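PDB 1NBC: cellulosomal scaffolding protein A, which binds cellulose through this family III (type 3a) cellulose-binding domain of the cellulosome scaffoldin, probably attaching the enzyme complex to its substrate. Local coordinates for residues A[38-43]-A[91-96]; A[1-6]-A[149-154]; A[56-61]-A[107-112]. One frame throughout, in Å; residues are numbered along the deposited sequence.

Interaction 1 (A[38-43]-A[91-96])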
loop_
_atom_site.group_PDB
_atom_site.type_symbol
_atom_site.label_atom_id
_atom_site.label_comp_id
_atom_site.label_asym_id
_atom_site.label_seq_id
_atom_site.Cartn_x
_atom_site.Cartn_y
_atom_site.Cartn_z
ATOM N N THR A 38 12.676 2.958 -6.268
ATOM C CA THR A 38 11.402 3.615 -6.547
ATOM C C THR A 38 11.226 4.776 -5.563
ATOM O O THR A 38 11.738 4.732 -4.440
ATOM C CB THR A 38 10.183 2.644 -6.457
ATOM O OG1 THR A 38 10.154 2.009 -5.174
ATOM C CG2 THR A 38 10.242 1.572 -7.560
ATOM N N LEU A 39 10.548 5.834 -6.001
ATOM C CA LEU A 39 10.329 7.026 -5.184
ATOM C C LEU A 39 8.837 7.339 -5.168
ATOM O O LEU A 39 8.137 7.033 -6.139
ATOM C CB LEU A 39 11.095 8.206 -5.801
ATOM C CG LEU A 39 12.603 8.031 -6.059
ATOM C CD1 LEU A 39 13.098 9.040 -7.091
ATOM C CD2 LEU A 39 13.377 8.156 -4.750
ATOM N N ARG A 40 8.334 7.929 -4.086
ATOM C CA ARG A 40 6.912 8.255 -4.022
ATOM C C ARG A 40 6.642 9.679 -3.556
ATOM O O ARG A 40 7.320 10.211 -2.673
ATOM C CB ARG A 40 6.138 7.284 -3.112
ATOM C CG ARG A 40 6.039 5.872 -3.604
ATOM C CD ARG A 40 5.225 5.076 -2.642
ATOM N NE ARG A 40 5.469 3.654 -2.822
ATOM C CZ ARG A 40 4.894 2.689 -2.107
ATOM N NH1 ARG A 40 4.016 2.975 -1.155
ATOM N NH2 ARG A 40 5.243 1.434 -2.314
ATOM N N TYR A 41 5.646 10.289 -4.188
ATOM C CA TYR A 41 5.198 11.636 -3.872
ATOM C C TYR A 41 3.704 11.496 -3.560
ATOM O O TYR A 41 2.914 11.171 -4.458
ATOM C CB TYR A 41 5.430 12.577 -5.082
ATOM C CG TYR A 41 5.013 14.012 -4.815
ATOM C CD1 TYR A 41 5.903 14.930 -4.253
ATOM C CD2 TYR A 41 3.714 14.446 -5.095
ATOM C CE1 TYR A 41 5.509 16.242 -3.971
ATOM C CE2 TYR A 41 3.317 15.761 -4.814
ATOM C CZ TYR A 41 4.221 16.643 -4.254
ATOM O OH TYR A 41 3.822 17.923 -3.979
ATOM N N TYR A 42 3.336 11.715 -2.295
ATOM C CA TYR A 42 1.943 11.587 -1.836
ATOM C C TYR A 42 1.158 12.894 -1.866
ATOM O O TYR A 42 1.655 13.953 -1.458
ATOM C CB TYR A 42 1.890 11.037 -0.396
ATOM C CG TYR A 42 2.428 9.627 -0.209
ATOM C CD1 TYR A 42 3.795 9.401 0.010
ATOM C CD2 TYR A 42 1.574 8.517 -0.235
ATOM C CE1 TYR A 42 4.294 8.112 0.197
ATOM C CE2 TYR A 42 2.071 7.211 -0.046
ATOM C CZ TYR A 42 3.428 7.030 0.168
ATOM O OH TYR A 42 3.925 5.769 0.358
ATOM N N TYR A 43 -0.086 12.800 -2.340
ATOM C CA TYR A 43 -0.971 13.960 -2.453
ATOM C C TYR A 43 -2.444 13.548 -2.536
ATOM O O TYR A 43 -2.786 12.375 -2.416
ATOM C CB TYR A 43 -0.608 14.765 -3.705
ATOM C CG TYR A 43 -0.798 14.010 -5.010
ATOM C CD1 TYR A 43 0.082 12.990 -5.385
ATOM C CD2 TYR A 43 -1.856 14.325 -5.881
ATOM C CE1 TYR A 43 -0.082 12.299 -6.597
ATOM C CE2 TYR A 43 -2.030 13.648 -7.088
ATOM C CZ TYR A 43 -1.138 12.636 -7.442
ATOM O OH TYR A 43 -1.286 11.964 -8.635
ATOM N N TYR A 91 -0.568 8.445 -4.936
ATOM C CA TYR A 91 0.851 8.740 -4.979
ATOM C C TYR A 91 1.417 8.472 -6.346
ATOM O O TYR A 91 0.852 7.691 -7.125
ATOM C CB TYR A 91 1.654 7.942 -3.933
ATOM C CG TYR A 91 1.648 6.429 -4.022
ATOM C CD1 TYR A 91 2.435 5.751 -4.952
ATOM C CD2 TYR A 91 0.871 5.674 -3.147
ATOM C CE1 TYR A 91 2.446 4.358 -5.001
ATOM C CE2 TYR A 91 0.875 4.287 -3.185
ATOM C CZ TYR A 91 1.660 3.632 -4.108
ATOM O OH TYR A 91 1.656 2.256 -4.130
ATOM N N LEU A 92 2.401 9.289 -6.704
ATOM C CA LEU A 92 3.105 9.114 -7.948
ATOM C C LEU A 92 4.284 8.265 -7.566
ATOM O O LEU A 92 4.934 8.527 -6.561
ATOM C CB LEU A 92 3.612 10.453 -8.502
ATOM C CG LEU A 92 4.775 10.378 -9.514
ATOM C CD1 LEU A 92 4.326 9.785 -10.838
ATOM C CD2 LEU A 92 5.397 11.755 -9.727
ATOM N N GLU A 93 4.472 7.162 -8.267
ATOM C CA GLU A 93 5.616 6.328 -8.001
ATOM C C GLU A 93 6.557 6.451 -9.188
ATOM O O GLU A 93 6.168 6.212 -10.337
ATOM C CB GLU A 93 5.213 4.869 -7.795
ATOM C CG GLU A 93 6.418 3.952 -7.575
ATOM C CD GLU A 93 6.032 2.566 -7.121
ATOM O OE1 GLU A 93 5.558 1.787 -7.963
ATOM O OE2 GLU A 93 6.212 2.257 -5.922
ATOM N N ILE A 94 7.777 6.883 -8.915
ATOM C CA ILE A 94 8.774 7.049 -9.946
ATOM C C ILE A 94 9.665 5.819 -10.004
ATOM O O ILE A 94 10.075 5.290 -8.965
ATOM C CB ILE A 94 9.575 8.329 -9.675
ATOM C CG1 ILE A 94 8.633 9.530 -9.808
ATOM C CG2 ILE A 94 10.779 8.432 -10.603
ATOM C CD1 ILE A 94 9.303 10.862 -9.636
ATOM N N SER A 95 9.879 5.303 -11.211
ATOM C CA SER A 95 10.720 4.136 -11.412
ATOM C C SER A 95 11.719 4.371 -12.545
ATOM O O SER A 95 11.621 5.358 -13.273
ATOM C CB SER A 95 9.869 2.874 -11.663
ATOM O OG SER A 95 9.038 2.994 -12.805
ATOM N N PHE A 96 12.712 3.496 -12.638
ATOM C CA PHE A 96 13.747 3.582 -13.656
ATOM C C PHE A 96 13.815 2.273 -14.387
ATOM O O PHE A 96 13.676 1.224 -13.772
ATOM C CB PHE A 96 15.118 3.831 -13.035
ATOM C CG PHE A 96 15.143 4.970 -12.088
ATOM C CD1 PHE A 96 14.745 4.792 -10.768
ATOM C CD2 PHE A 96 15.531 6.239 -12.521
ATOM C CE1 PHE A 96 14.727 5.855 -9.902
ATOM C CE2 PHE A 96 15.518 7.308 -11.655
ATOM C CZ PHE A 96 15.114 7.122 -10.346
#
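The carbonyl O of Leu39 takes the amide N of Ile94 at 2.8 Å, with the CA of Glu93 adding a CH...O contact to the same oxygen. The return bond runs from Leu39 N to Ile94 O, and Tyr41 and Leu92 repeat this two-bond pairing two residues along, so four backbone bonds join the strands. Arg40-Glu93 stands between them and Tyr42-Tyr91 follows; both are non-hydrogen-bonded pairs, and their side chains share one face of the sheet. There the extended arm of Arg40 runs diagonally across the Tyr91 ring: CD sits over the ring face, 3.8 Å from its centroid, and the guanidinium then lies flat against the ring's phenol end, the two planes only 6° apart, in an off-centre cation-pi contact. Tyr91 CG stands between its backbone N and carbonyl carbon (chi1 61°), a torsion that raises the ring off the sheet, where the Arg40 arm can lie on it. Two further groups meet the guanidinium: Tyr42 OH accepts from Arg40 NH1 at 3.2 Å, and Glu93 OE2 makes a long, weak salt bridge with Arg40 NE at 3.5 Å. Tyr91 CB in turn rests on the face of the Tyr42 ring, 4.1 Å from its centroid. Tyr144 of the next strand makes a second cation-pi contact with Arg40. On the other face, Leu39 and Tyr41 meet Ile94 and Leu92 through their CB atoms and turn inward to Phe22 and Pro20. The inner face of this antiparallel sheet thus packs on strand 20-26 of the other sheet, as in a beta sandwich.

Interaction 2 (A[1-6]-A[149-154])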
loop_
_atom_site.group_PDB
_atom_site.type_symbol
_atom_site.label_atom_id
_atom_site.label_comp_id
_atom_site.label_asym_id
_atom_site.label_seq_id
_atom_site.Cartn_x
_atom_site.Cartn_y
_atom_site.Cartn_z
ATOM N N ASN A 1 22.308 2.223 0.929
ATOM C CA ASN A 1 22.160 3.451 1.771
ATOM C C ASN A 1 21.921 4.635 0.840
ATOM O O ASN A 1 22.668 4.812 -0.124
ATOM C CB ASN A 1 23.422 3.676 2.611
ATOM C CG ASN A 1 23.137 4.445 3.891
ATOM O OD1 ASN A 1 22.050 4.323 4.473
ATOM N ND2 ASN A 1 24.112 5.230 4.344
ATOM N N LEU A 2 20.895 5.437 1.135
ATOM C CA LEU A 2 20.510 6.574 0.297
ATOM C C LEU A 2 20.233 7.845 1.070
ATOM O O LEU A 2 19.917 7.827 2.259
ATOM C CB LEU A 2 19.202 6.266 -0.436
ATOM C CG LEU A 2 19.071 5.192 -1.492
ATOM C CD1 LEU A 2 17.607 5.031 -1.847
ATOM C CD2 LEU A 2 19.863 5.602 -2.704
ATOM N N LYS A 3 20.285 8.945 0.339
ATOM C CA LYS A 3 19.951 10.246 0.865
ATOM C C LYS A 3 19.032 10.830 -0.196
ATOM O O LYS A 3 19.326 10.713 -1.388
ATOM C CB LYS A 3 21.201 11.099 1.025
ATOM C CG LYS A 3 20.944 12.429 1.695
ATOM C CD LYS A 3 22.221 13.233 1.824
ATOM C CE LYS A 3 21.945 14.589 2.444
ATOM N NZ LYS A 3 23.197 15.340 2.729
ATOM N N VAL A 4 17.866 11.313 0.217
ATOM C CA VAL A 4 16.897 11.894 -0.714
ATOM C C VAL A 4 16.659 13.370 -0.369
ATOM O O VAL A 4 16.438 13.712 0.793
ATOM C CB VAL A 4 15.533 11.094 -0.708
ATOM C CG1 VAL A 4 14.506 11.708 -1.679
ATOM C CG2 VAL A 4 15.777 9.639 -1.062
ATOM N N GLU A 5 16.814 14.242 -1.362
ATOM C CA GLU A 5 16.589 15.684 -1.207
ATOM C C GLU A 5 15.507 16.046 -2.198
ATOM O O GLU A 5 15.449 15.491 -3.298
ATOM C CB GLU A 5 17.877 16.462 -1.439
ATOM C CG GLU A 5 18.886 16.193 -0.347
ATOM C CD GLU A 5 20.244 16.771 -0.638
ATOM O OE1 GLU A 5 20.936 16.231 -1.515
ATOM O OE2 GLU A 5 20.630 17.744 0.032
ATOM N N PHE A 6 14.704 17.040 -1.870
ATOM C CA PHE A 6 13.558 17.302 -2.712
ATOM C C PHE A 6 13.015 18.720 -2.617
ATOM O O PHE A 6 13.334 19.463 -1.697
ATOM C CB PHE A 6 12.484 16.270 -2.282
ATOM C CG PHE A 6 11.150 16.470 -2.900
ATOM C CD1 PHE A 6 10.219 17.330 -2.321
ATOM C CD2 PHE A 6 10.831 15.838 -4.089
ATOM C CE1 PHE A 6 8.990 17.561 -2.938
ATOM C CE2 PHE A 6 9.611 16.061 -4.708
ATOM C CZ PHE A 6 8.691 16.922 -4.139
ATOM N N LEU A 149 11.169 0.156 2.304
ATOM C CA LEU A 149 11.288 1.590 2.598
ATOM C C LEU A 149 12.654 1.881 3.185
ATOM O O LEU A 149 13.024 1.300 4.202
ATOM C CB LEU A 149 10.238 2.029 3.611
ATOM C CG LEU A 149 10.309 3.477 4.108
ATOM C CD1 LEU A 149 9.763 4.387 3.051
ATOM C CD2 LEU A 149 9.493 3.643 5.372
ATOM N N VAL A 150 13.413 2.757 2.530
ATOM C CA VAL A 150 14.740 3.126 3.013
ATOM C C VAL A 150 14.875 4.629 3.258
ATOM O O VAL A 150 15.945 5.084 3.641
ATOM C CB VAL A 150 15.885 2.655 2.079
ATOM C CG1 VAL A 150 15.937 1.126 2.019
ATOM C CG2 VAL A 150 15.730 3.268 0.705
ATOM N N TRP A 151 13.819 5.399 2.993
ATOM C CA TRP A 151 13.840 6.841 3.247
ATOM C C TRP A 151 12.441 7.418 3.370
ATOM O O TRP A 151 11.548 7.059 2.599
ATOM C CB TRP A 151 14.564 7.633 2.129
ATOM C CG TRP A 151 14.576 9.149 2.412
ATOM C CD1 TRP A 151 13.568 10.046 2.154
ATOM C CD2 TRP A 151 15.615 9.901 3.061
ATOM N NE1 TRP A 151 13.912 11.297 2.607
ATOM C CE2 TRP A 151 15.159 11.239 3.167
ATOM C CE3 TRP A 151 16.885 9.580 3.557
ATOM C CZ2 TRP A 151 15.927 12.244 3.753
ATOM C CZ3 TRP A 151 17.651 10.588 4.141
ATOM C CH2 TRP A 151 17.167 11.897 4.230
ATOM N N GLY A 152 12.269 8.310 4.347
ATOM C CA GLY A 152 11.017 9.026 4.512
ATOM C C GLY A 152 9.983 8.380 5.383
ATOM O O GLY A 152 10.142 7.247 5.834
ATOM N N LYS A 153 8.924 9.132 5.629
ATOM C CA LYS A 153 7.816 8.691 6.447
ATOM C C LYS A 153 6.596 8.534 5.567
ATOM O O LYS A 153 6.210 9.467 4.860
ATOM C CB LYS A 153 7.479 9.746 7.505
ATOM C CG LYS A 153 8.531 9.988 8.567
ATOM C CD LYS A 153 8.027 11.023 9.580
ATOM C CE LYS A 153 8.764 10.923 10.919
ATOM N NZ LYS A 153 10.258 10.956 10.770
ATOM N N GLU A 154 5.997 7.357 5.577
ATOM C CA GLU A 154 4.790 7.163 4.789
ATOM C C GLU A 154 3.637 7.794 5.544
ATOM O O GLU A 154 3.716 7.956 6.769
ATOM C CB GLU A 154 4.518 5.687 4.562
ATOM C CG GLU A 154 5.448 5.066 3.578
ATOM C CD GLU A 154 5.167 3.614 3.393
ATOM O OE1 GLU A 154 4.559 2.992 4.288
ATOM O OE2 GLU A 154 5.556 3.079 2.346
#
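Trp151 lays its indole over Val4, overlapping both the side chain and the backbone of that residue. The CB of Val4 sits almost squarely above the five-membered ring, 3.6 Å from its centroid and 9° off the normal, in a CH-pi contact, while CG2 reaches Trp151 CG at 3.7 Å. The six-membered part of the indole extends along the strand: Val4 N lies over the ring system, 3.7 Å above its plane, and Val4 O comes to 3.3 Å from Trp151 CZ2. The indole lies against both of these backbone atoms, which are buried here and have no hydrogen-bonding partner in the model. With CG anti to the backbone N (chi1 180°), Trp151 projects the indole across the gap, past the oppositely directed Val4 side chain. The strands themselves belong to different sheets of the beta sandwich, 2-8 in one and 148-151 in the other; their short axes approach to 7.3 Å at 62°, and the contact rests on Trp151 and Val150 reaching across to the side chains and backbone of residues 2-4. Val150 and Trp151 form a classic beta bulge opposite Ala143 of the adjacent strand, and both direct their CB atoms toward the N-terminal strand. Val150 CG2 meets Leu2 CD1 at 3.6 Å, the two side chains crossing at a slant. Nearby, Leu2 O approaches Trp151 CE3 obliquely at 3.7 Å, and Lys3 CA lies 4.0 Å from CZ3 of the same indole. The ring nitrogen of Trp151 is held from outside the contact, donating to the carbonyl O of Trp138, a bond that restrains the rotation of the indole.

Interaction 3 (A[56-61]-A[107-112])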
loop_
_atom_site.group_PDB
_atom_site.type_symbol
_atom_site.label_atom_id
_atom_site.label_comp_id
_atom_site.label_asym_id
_atom_site.label_seq_id
_atom_site.Cartn_x
_atom_site.Cartn_y
_atom_site.Cartn_z
ATOM N N ASP A 56 11.098 15.988 -17.433
ATOM C CA ASP A 56 11.680 17.065 -18.243
ATOM C C ASP A 56 13.161 16.800 -18.455
ATOM O O ASP A 56 13.714 17.047 -19.524
ATOM C CB ASP A 56 11.505 18.424 -17.561
ATOM C CG ASP A 56 10.082 18.914 -17.597
ATOM O OD1 ASP A 56 9.453 18.798 -18.664
ATOM O OD2 ASP A 56 9.591 19.429 -16.566
ATOM N N HIS A 57 13.794 16.258 -17.428
ATOM C CA HIS A 57 15.209 15.962 -17.492
ATOM C C HIS A 57 15.635 15.142 -16.284
ATOM O O HIS A 57 15.132 15.350 -15.181
ATOM C CB HIS A 57 15.991 17.275 -17.541
ATOM C CG HIS A 57 17.465 17.106 -17.369
ATOM N ND1 HIS A 57 18.118 17.447 -16.201
ATOM C CD2 HIS A 57 18.408 16.606 -18.199
ATOM C CE1 HIS A 57 19.401 17.159 -16.321
ATOM N NE2 HIS A 57 19.603 16.648 -17.523
ATOM N N ALA A 58 16.493 14.155 -16.517
ATOM C CA ALA A 58 17.032 13.321 -15.448
ATOM C C ALA A 58 18.446 12.974 -15.845
ATOM O O ALA A 58 18.750 12.840 -17.040
ATOM C CB ALA A 58 16.207 12.060 -15.251
ATOM N N ALA A 59 19.328 12.889 -14.860
ATOM C CA ALA A 59 20.710 12.566 -15.149
ATOM C C ALA A 59 21.403 12.006 -13.938
ATOM O O ALA A 59 20.991 12.274 -12.804
ATOM C CB ALA A 59 21.452 13.799 -15.629
ATOM N N ILE A 60 22.424 11.190 -14.195
ATOM C CA ILE A 60 23.254 10.596 -13.164
ATOM C C ILE A 60 24.538 11.429 -13.107
ATOM O O ILE A 60 25.186 11.626 -14.128
ATOM C CB ILE A 60 23.609 9.113 -13.488
ATOM C CG1 ILE A 60 22.333 8.264 -13.529
ATOM C CG2 ILE A 60 24.562 8.558 -12.422
ATOM C CD1 ILE A 60 22.555 6.832 -13.978
ATOM N N ILE A 61 24.819 12.029 -11.955
ATOM C CA ILE A 61 26.020 12.836 -11.776
ATOM C C ILE A 61 26.991 12.066 -10.879
ATOM O O ILE A 61 26.633 11.698 -9.744
ATOM C CB ILE A 61 25.693 14.201 -11.105
ATOM C CG1 ILE A 61 24.509 14.884 -11.794
ATOM C CG2 ILE A 61 26.910 15.110 -11.143
ATOM C CD1 ILE A 61 24.758 15.212 -13.242
ATOM N N VAL A 107 21.407 11.030 -8.652
ATOM C CA VAL A 107 20.524 11.206 -9.788
ATOM C C VAL A 107 19.567 12.355 -9.514
ATOM O O VAL A 107 19.091 12.524 -8.396
ATOM C CB VAL A 107 19.740 9.919 -10.112
ATOM C CG1 VAL A 107 18.754 9.590 -9.012
ATOM C CG2 VAL A 107 19.039 10.063 -11.430
ATOM N N GLN A 108 19.435 13.234 -10.502
ATOM C CA GLN A 108 18.537 14.366 -10.418
ATOM C C GLN A 108 17.396 14.104 -11.372
ATOM O O GLN A 108 17.625 13.668 -12.500
ATOM C CB GLN A 108 19.250 15.647 -10.817
ATOM C CG GLN A 108 20.091 16.250 -9.714
ATOM C CD GLN A 108 20.842 17.497 -10.173
ATOM O OE1 GLN A 108 22.015 17.694 -9.821
ATOM N NE2 GLN A 108 20.174 18.342 -10.969
ATOM N N ILE A 109 16.176 14.318 -10.900
ATOM C CA ILE A 109 14.979 14.095 -11.698
ATOM C C ILE A 109 14.063 15.313 -11.618
ATOM O O ILE A 109 13.598 15.693 -10.538
ATOM C CB ILE A 109 14.180 12.886 -11.173
ATOM C CG1 ILE A 109 15.067 11.654 -11.077
ATOM C CG2 ILE A 109 12.996 12.602 -12.069
ATOM C CD1 ILE A 109 14.568 10.674 -10.060
ATOM N N GLN A 110 13.836 15.948 -12.759
ATOM C CA GLN A 110 12.960 17.098 -12.826
ATOM C C GLN A 110 11.671 16.583 -13.415
ATOM O O GLN A 110 11.606 16.265 -14.602
ATOM C CB GLN A 110 13.600 18.190 -13.672
ATOM C CG GLN A 110 14.935 18.622 -13.093
ATOM C CD GLN A 110 15.685 19.553 -13.987
ATOM O OE1 GLN A 110 16.638 19.153 -14.655
ATOM N NE2 GLN A 110 15.281 20.813 -13.998
ATOM N N GLY A 111 10.686 16.384 -12.541
ATOM C CA GLY A 111 9.409 15.829 -12.961
ATOM C C GLY A 111 8.254 16.794 -13.053
ATOM O O GLY A 111 8.297 17.923 -12.569
ATOM N N ARG A 112 7.176 16.306 -13.644
ATOM C CA ARG A 112 5.973 17.092 -13.822
ATOM C C ARG A 112 4.802 16.207 -14.189
ATOM O O ARG A 112 4.968 15.250 -14.936
ATOM C CB ARG A 112 6.212 18.080 -14.950
ATOM C CG ARG A 112 4.994 18.796 -15.445
ATOM C CD ARG A 112 5.424 19.879 -16.425
ATOM N NE ARG A 112 6.151 19.320 -17.557
ATOM C CZ ARG A 112 5.587 18.974 -18.712
ATOM N NH1 ARG A 112 4.272 19.132 -18.896
ATOM N NH2 ARG A 112 6.348 18.473 -19.685
HETATM O O HOH W 1 10.144 19.857 -13.802
#
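Residues 57-61 and 107-112 run antiparallel, 173° between their short axes, with two-way backbone bonding between Ala59 and Gln108 and a bond from Gln110 N to His57 O. A classic beta bulge ends this ladder, where Asp56 and His57 both face Gln110 and Asp56 N donates to Gln110 O at 2.9 Å; here the chain turns a corner, so that what precedes Asp56 belongs to a different sheet or face of the beta sandwich. The side chains of His57 and Gln110 lie on one face, their ring and amide planes nearly perpendicular at 88°. His57 ND1 donates to Gln110 OE1 at 2.7 Å, meeting the oxygen in the amide plane, while NE2 is hydrogen-bonded to Tyr67 OH; the imidazole is thus gripped at both nitrogens. On the other face Ala58 CB meets Ile109 CG1 at 4.3 Å, and both residues touch Val74. Beyond the bulge, Arg112 bends at chi3 (59°) to bring its guanidinium nearly coplanar with the Asp56 carboxylate. Arg112 NH2 reaches Asp56 OD1 on its syn side in a 3.3 Å salt bridge, while a water donates to both Asp56 OD2 and Gly111 O, 2.9 Å from each.

Overall arrangement
From the N terminus, strand 2-8 enters one sheet of the sandwich, and interaction 2 joins its start to residues 149-154, closing almost the whole chain into one loop and bringing the two sheets together near the termini. Interactions 1 and 3 both fall within that loop. Their segments alternate in the order 38-43, 56-61, 91-96 and 107-112, so these two contacts cross. Interaction 1 pairs strands of the five-stranded sheet and interaction 3 pairs strands of the six-stranded one. They meet in the core between the layers, where Ile109 CD1 packs against Phe96 CZ and Leu39 CD1. Interaction 1 also touches interaction 2, through Tyr41 against Phe6.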